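PDB 4UFQ: hyaluronidase from Streptomyces koganeiensis, which probably cleaves hyaluronan as a hyalurononglucosaminidase, and assembles from three copies of a strand-rich chain. Local coordinates for residues B[123-126]-B[132-135]; B[140-145]-B[150-155]. All coordinates share one frame; numbering follows the deposited sequence.

Following the chain from the N terminus, strand 124-127 comes after a long run of earlier strands. The chain then turns back into strand 132-137, and contact 1 closes this beta hairpin. Contact 2 opens only after that, so the two follow in series and neither nests in the other. Contact 2 closes the loop from strand 143-145 through strand 147-148 to the residues before strand 157-160. Strand 132-137 also pairs with strand 143-145, so both contacts reach the same sheet. They touch directly where Phe135 CE1 lies 3.7 Å from Ile143 CG2. Asp133 OD2 and Ala150 N make a second tie, a probable hydrogen bond. Both contacts also meet the third subunit.

Contact 1. Residues B[123-126]-B[132-135]; sequences LIAL and LDDF
Leu126 O takes two backbone N-H groups, from Asp134 and Phe135. This is a classic beta bulge in an antiparallel hairpin: two residues of 132-135 face one residue of 123-126. Both bonds are weak. Asp134 N is 3.1 Å from Leu126 O but strongly bent, with 123° at the hydrogen. Phe135 N is straighter but 3.4 Å from Leu126 O. The firm bond runs the other way, from Leu126 N to Phe135 O at 2.8 Å, and makes Leu126 and Phe135 a hydrogen-bonded pair. A second classic bulge follows where Leu123 and Ile124 both face Val137.

The Leu126 and Phe135 side chains run alongside each other on the same face of the sheet, with Leu126 CD1 4.0 Å from Phe135 CD2. Phe135 CG is anti to its backbone N (chi1 179°), and the ring reaches over towards Ile124. Phe135 CE2 touches Ile124 CG2 at 3.8 Å. Edge-to-face contacts with Phe135 of both other subunits place this apolar cluster at the trimer interface. Residues 124-126 also pair with a parallel strand of the second subunit, which carries the sheet into that chain.

The bulge residue Asp134 is tied to the turn, its OD2 accepting from Asn128 N and its OD1 from Asn129 ND2. Asp134 CB lies 3.3 Å from Leu126 O.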
ATOM      1  N   LEU B 123      -8.778  -4.794  -0.761  1.00 18.91           N
ATOM      2  CA  LEU B 123      -8.096  -3.660  -1.358  1.00 19.01           C
ATOM      3  C   LEU B 123      -6.599  -3.709  -1.041  1.00 18.22           C
ATOM      4  O   LEU B 123      -5.758  -3.424  -1.908  1.00 18.78           O
ATOM      5  CB  LEU B 123      -8.720  -2.347  -0.863  1.00 19.67           C
ATOM      6  CG  LEU B 123     -10.246  -2.305  -0.991  1.00 20.16           C
ATOM      7  CD1 LEU B 123     -10.751  -0.900  -0.602  1.00 21.21           C
ATOM      8  CD2 LEU B 123     -10.687  -2.679  -2.388  1.00 20.86           C
ATOM      9  N   ILE B 124      -6.263  -4.093   0.186  1.00 17.53           N
ATOM     10  CA  ILE B 124      -4.878  -4.339   0.579  1.00 18.19           C
ATOM     11  C   ILE B 124      -4.895  -5.452   1.615  1.00 18.23           C
ATOM     12  O   ILE B 124      -5.797  -5.518   2.453  1.00 18.74           O
ATOM     13  CB  ILE B 124      -4.171  -3.050   1.097  1.00 17.22           C
ATOM     14  CG1 ILE B 124      -2.689  -3.318   1.348  1.00 19.71           C
ATOM     15  CG2 ILE B 124      -4.894  -2.505   2.338  1.00 18.56           C
ATOM     16  CD1 ILE B 124      -1.868  -2.048   1.556  1.00 23.33           C
ATOM     17  N   ALA B 125      -3.915  -6.350   1.542  1.00 19.76           N
ATOM     18  CA  ALA B 125      -3.769  -7.418   2.520  1.00 17.69           C
ATOM     19  C   ALA B 125      -2.298  -7.613   2.807  1.00 18.73           C
ATOM     20  O   ALA B 125      -1.534  -7.989   1.900  1.00 18.68           O
ATOM     21  CB  ALA B 125      -4.358  -8.704   1.996  1.00 19.09           C
ATOM     22  N   LEU B 126      -1.909  -7.350   4.047  1.00 19.33           N
ATOM     23  CA  LEU B 126      -0.541  -7.523   4.516  1.00 17.38           C
ATOM     24  C   LEU B 126      -0.500  -8.745   5.414  1.00 17.93           C
ATOM     25  O   LEU B 126      -1.072  -8.719   6.515  1.00 18.60           O
ATOM     26  CB  LEU B 126      -0.020  -6.256   5.233  1.00 18.66           C
ATOM     27  CG  LEU B 126      -0.256  -4.939   4.487  1.00 18.36           C
ATOM     28  CD1 LEU B 126       0.344  -3.796   5.276  1.00 21.18           C
ATOM     29  CD2 LEU B 126       0.330  -5.001   3.054  1.00 19.71           C
ATOM     30  N   LEU B 132      -2.593 -15.000  10.516  1.00 22.34           N
ATOM     31  CA  LEU B 132      -3.123 -13.654  10.762  1.00 22.09           C
ATOM     32  C   LEU B 132      -3.245 -12.821   9.495  1.00 23.69           C
ATOM     33  O   LEU B 132      -2.508 -13.010   8.524  1.00 24.41           O
ATOM     34  CB  LEU B 132      -2.228 -12.891  11.758  1.00 24.82           C
ATOM     35  CG  LEU B 132      -2.039 -13.545  13.134  1.00 27.18           C
ATOM     36  CD1 LEU B 132      -1.123 -12.706  14.016  1.00 23.07           C
ATOM     37  CD2 LEU B 132      -3.389 -13.763  13.819  1.00 27.86           C
ATOM     38  N   ASP B 133      -4.191 -11.891   9.528  1.00 23.92           N
ATOM     39  CA  ASP B 133      -4.185 -10.721   8.659  1.00 23.38           C
ATOM     40  C   ASP B 133      -3.609  -9.572   9.474  1.00 18.81           C
ATOM     41  O   ASP B 133      -4.296  -8.995  10.327  1.00 17.89           O
ATOM     42  CB  ASP B 133      -5.601 -10.355   8.202  1.00 22.16           C
ATOM     43  CG  ASP B 133      -5.874 -10.752   6.777  1.00 38.50           C
ATOM     44  OD1 ASP B 133      -5.017 -10.485   5.911  1.00 40.58           O
ATOM     45  OD2 ASP B 133      -6.951 -11.325   6.524  1.00 26.06           O
ATOM     46  N   ASP B 134      -2.346  -9.246   9.241  1.00 19.49           N
ATOM     47  CA  ASP B 134      -1.723  -8.164   9.997  1.00 17.61           C
ATOM     48  C   ASP B 134      -2.425  -6.822   9.761  1.00 20.44           C
ATOM     49  O   ASP B 134      -2.726  -6.085  10.718  1.00 18.94           O
ATOM     50  CB  ASP B 134      -0.226  -8.097   9.687  1.00 20.28           C
ATOM     51  CG  ASP B 134       0.512  -9.372  10.109  1.00 20.26           C
ATOM     52  OD1 ASP B 134       0.598  -9.644  11.322  1.00 23.44           O
ATOM     53  OD2 ASP B 134       0.995 -10.128   9.228  1.00 23.65           O
ATOM     54  N   PHE B 135      -2.717  -6.517   8.499  1.00 18.75           N
ATOM     55  CA  PHE B 135      -3.509  -5.345   8.123  1.00 16.21           C
ATOM     56  C   PHE B 135      -4.251  -5.686   6.848  1.00 17.53           C
ATOM     57  O   PHE B 135      -3.632  -6.077   5.846  1.00 18.48           O
ATOM     58  CB  PHE B 135      -2.620  -4.112   7.915  1.00 17.12           C
ATOM     59  CG  PHE B 135      -3.369  -2.886   7.496  1.00 15.43           C
ATOM     60  CD1 PHE B 135      -4.230  -2.245   8.375  1.00 16.15           C
ATOM     61  CD2 PHE B 135      -3.218  -2.371   6.227  1.00 17.51           C
ATOM     62  CE1 PHE B 135      -4.925  -1.114   7.989  1.00 16.15           C
ATOM     63  CE2 PHE B 135      -3.903  -1.241   5.826  1.00 18.55           C
ATOM     64  CZ  PHE B 135      -4.770  -0.612   6.706  1.00 18.98           C
TER

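Contact 2. Residues B[140-145]-B[150-155]; sequences TGRIGV and AATPRA
Arg142 reaches along the loop 150-155 and gives one N-H of NH1 to Pro153 O. The bond is 2.9 Å from Arg142 NH1 to Pro153 O, with 154° at the hydrogen. The oxygen lies in the guanidinium plane, at its edge, and NH1 lies in the carbonyl plane, yet the two planes are turned well away from each other about the bond. The aliphatic part of the arginine is in contact too. Arg142 CD is 3.5 Å from Pro153 O and 3.5 Å from Ala155 O. Nearer the backbone, Arg142 CB meets Pro153 CB at 3.9 Å.

The proline ring lies against the main chain of the strand. Pro153 CB is 3.6 Å from Ile143 O, and Pro153 CG is 3.8 Å from Gly144 N. Gly144 has no side chain to stand between the ring and the strand.

Arg142 CG is anti to the carbonyl carbon (chi1 -64°), and the extended chain carries NH1 out to Pro153 O, with CD passing both carbonyl oxygens on the way. Behind it, Arg142 N donates to Thr140 OG1 at 3.2 Å, an ST turn that fixes the backbone where the side chain leaves. Arg142 also packs on Ala165 of the third subunit, and a sodium ion lies about 3 Å from its side chain. Further out, Arg154 NE forms a salt bridge with Asp188 and Arg154 N bonds to His158 ND1.

The loop 150-155 leads into strand 157-160. That strand pairs in parallel with 143-145, and Ile143 and Val145 bond through their backbones to His158, within a mixed beta sheet.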
ATOM      1  N   THR B 140     -15.460  -4.428   1.170  1.00 20.93           N
ATOM      2  CA  THR B 140     -16.512  -3.670   1.854  1.00 18.00           C
ATOM      3  C   THR B 140     -16.010  -2.392   2.522  1.00 19.81           C
ATOM      4  O   THR B 140     -16.807  -1.525   2.902  1.00 22.67           O
ATOM      5  CB  THR B 140     -17.110  -4.507   2.992  1.00 20.39           C
ATOM      6  OG1 THR B 140     -16.041  -4.902   3.865  1.00 21.22           O
ATOM      7  CG2 THR B 140     -17.834  -5.739   2.446  1.00 21.59           C
ATOM      8  N   GLY B 141     -14.697  -2.279   2.681  1.00 19.34           N
ATOM      9  CA  GLY B 141     -14.102  -1.174   3.396  1.00 19.21           C
ATOM     10  C   GLY B 141     -13.781  -1.502   4.844  1.00 16.67           C
ATOM     11  O   GLY B 141     -13.083  -0.733   5.502  1.00 18.45           O
ATOM     12  N   ARG B 142     -14.264  -2.635   5.356  1.00 16.63           N
ATOM     13  CA  ARG B 142     -13.947  -2.967   6.758  1.00 17.31           C
ATOM     14  C   ARG B 142     -12.456  -3.300   6.891  1.00 17.18           C
ATOM     15  O   ARG B 142     -11.838  -3.862   5.971  1.00 17.25           O
ATOM     16  CB  ARG B 142     -14.798  -4.125   7.285  1.00 16.21           C
ATOM     17  CG  ARG B 142     -16.292  -3.843   7.345  1.00 16.62           C
ATOM     18  CD  ARG B 142     -17.009  -4.899   8.136  1.00 18.68           C
ATOM     19  NE  ARG B 142     -18.452  -4.738   8.058  1.00 20.20           N
ATOM     20  CZ  ARG B 142     -19.310  -5.594   8.575  1.00 19.47           C
ATOM     21  NH1 ARG B 142     -18.857  -6.615   9.291  1.00 22.03           N
ATOM     22  NH2 ARG B 142     -20.617  -5.385   8.430  1.00 22.19           N
ATOM     23  N   ILE B 143     -11.889  -2.948   8.037  1.00 15.59           N
ATOM     24  CA  ILE B 143     -10.476  -3.112   8.304  1.00 15.84           C
ATOM     25  C   ILE B 143     -10.242  -4.088   9.434  1.00 16.61           C
ATOM     26  O   ILE B 143     -10.916  -3.999  10.483  1.00 15.79           O
ATOM     27  CB  ILE B 143      -9.818  -1.763   8.636  1.00 16.12           C
ATOM     28  CG1 ILE B 143     -10.022  -0.813   7.449  1.00 16.33           C
ATOM     29  CG2 ILE B 143      -8.346  -1.953   8.986  1.00 18.60           C
ATOM     30  CD1 ILE B 143      -9.203   0.454   7.511  1.00 16.44           C
ATOM     31  N   GLY B 144      -9.336  -5.039   9.214  1.00 15.98           N
ATOM     32  CA  GLY B 144      -8.874  -5.939  10.256  1.00 15.33           C
ATOM     33  C   GLY B 144      -7.416  -5.694  10.586  1.00 16.13           C
ATOM     34  O   GLY B 144      -6.579  -5.482   9.683  1.00 16.51           O
ATOM     35  N   VAL B 145      -7.110  -5.727  11.886  1.00 16.14           N
ATOM     36  CA  VAL B 145      -5.757  -5.540  12.409  1.00 13.69           C
ATOM     37  C   VAL B 145      -5.469  -6.703  13.365  1.00 17.55           C
ATOM     38  O   VAL B 145      -5.959  -6.708  14.497  1.00 16.26           O
ATOM     39  CB  VAL B 145      -5.556  -4.175  13.114  1.00 15.13           C
ATOM     40  CG1 VAL B 145      -4.118  -4.034  13.599  1.00 15.90           C
ATOM     41  CG2 VAL B 145      -5.932  -2.991  12.215  1.00 16.62           C
ATOM     42  N   ALA B 150      -8.161 -14.045   6.672  1.00 22.85           N
ATOM     43  CA  ALA B 150      -9.324 -14.196   5.787  1.00 23.55           C
ATOM     44  C   ALA B 150     -10.667 -14.086   6.507  1.00 22.99           C
ATOM     45  O   ALA B 150     -11.724 -14.221   5.886  1.00 25.69           O
ATOM     46  CB  ALA B 150      -9.249 -15.493   4.950  1.00 24.62           C
ATOM     47  N   ALA B 151     -10.632 -13.813   7.806  1.00 21.90           N
ATOM     48  CA  ALA B 151     -11.867 -13.589   8.552  1.00 21.10           C
ATOM     49  C   ALA B 151     -12.514 -12.268   8.155  1.00 19.47           C
ATOM     50  O   ALA B 151     -11.853 -11.347   7.699  1.00 21.95           O
ATOM     51  CB  ALA B 151     -11.603 -13.587  10.067  1.00 25.25           C
ATOM     52  N   THR B 152     -13.824 -12.178   8.344  1.00 21.73           N
ATOM     53  CA  THR B 152     -14.535 -10.926   8.144  1.00 19.35           C
ATOM     54  C   THR B 152     -14.433 -10.045   9.397  1.00 20.56           C
ATOM     55  O   THR B 152     -14.811 -10.483  10.492  1.00 21.94           O
ATOM     56  CB  THR B 152     -16.016 -11.200   7.857  1.00 20.41           C
ATOM     57  OG1 THR B 152     -16.123 -12.088   6.743  1.00 28.08           O
ATOM     58  CG2 THR B 152     -16.747  -9.909   7.524  1.00 25.02           C
ATOM     59  N   PRO B 153     -13.948  -8.803   9.256  1.00 19.16           N
ATOM     60  CA  PRO B 153     -13.923  -7.918  10.430  1.00 17.36           C
ATOM     61  C   PRO B 153     -15.334  -7.713  10.985  1.00 18.91           C
ATOM     62  O   PRO B 153     -16.281  -7.619  10.212  1.00 19.51           O
ATOM     63  CB  PRO B 153     -13.348  -6.613   9.871  1.00 17.07           C
ATOM     64  CG  PRO B 153     -12.581  -7.022   8.641  1.00 17.43           C
ATOM     65  CD  PRO B 153     -13.377  -8.147   8.063  1.00 18.15           C
ATOM     66  N   ARG B 154     -15.465  -7.629  12.312  1.00 17.16           N
ATOM     67  CA  ARG B 154     -16.779  -7.540  12.957  1.00 18.99           C
ATOM     68  C   ARG B 154     -17.143  -6.110  13.379  1.00 18.73           C
ATOM     69  O   ARG B 154     -18.055  -5.889  14.201  1.00 18.18           O
ATOM     70  CB  ARG B 154     -16.874  -8.526  14.136  1.00 18.19           C
ATOM     71  CG  ARG B 154     -16.729  -9.989  13.733  1.00 18.42           C
ATOM     72  CD  ARG B 154     -17.223 -10.960  14.802  1.00 20.37           C
ATOM     73  NE  ARG B 154     -16.493 -10.789  16.074  1.00 19.71           N
ATOM     74  CZ  ARG B 154     -15.357 -11.404  16.377  1.00 18.31           C
ATOM     75  NH1 ARG B 154     -14.745 -12.205  15.502  1.00 22.28           N
ATOM     76  NH2 ARG B 154     -14.794 -11.199  17.546  1.00 21.81           N
ATOM     77  N   ALA B 155     -16.465  -5.142  12.778  1.00 16.65           N
ATOM     78  CA  ALA B 155     -16.770  -3.726  12.935  1.00 15.69           C
ATOM     79  C   ALA B 155     -16.110  -3.008  11.760  1.00 16.20           C
ATOM     80  O   ALA B 155     -15.347  -3.638  10.985  1.00 16.58           O
ATOM     81  CB  ALA B 155     -16.224  -3.202  14.291  1.00 14.96           C
TER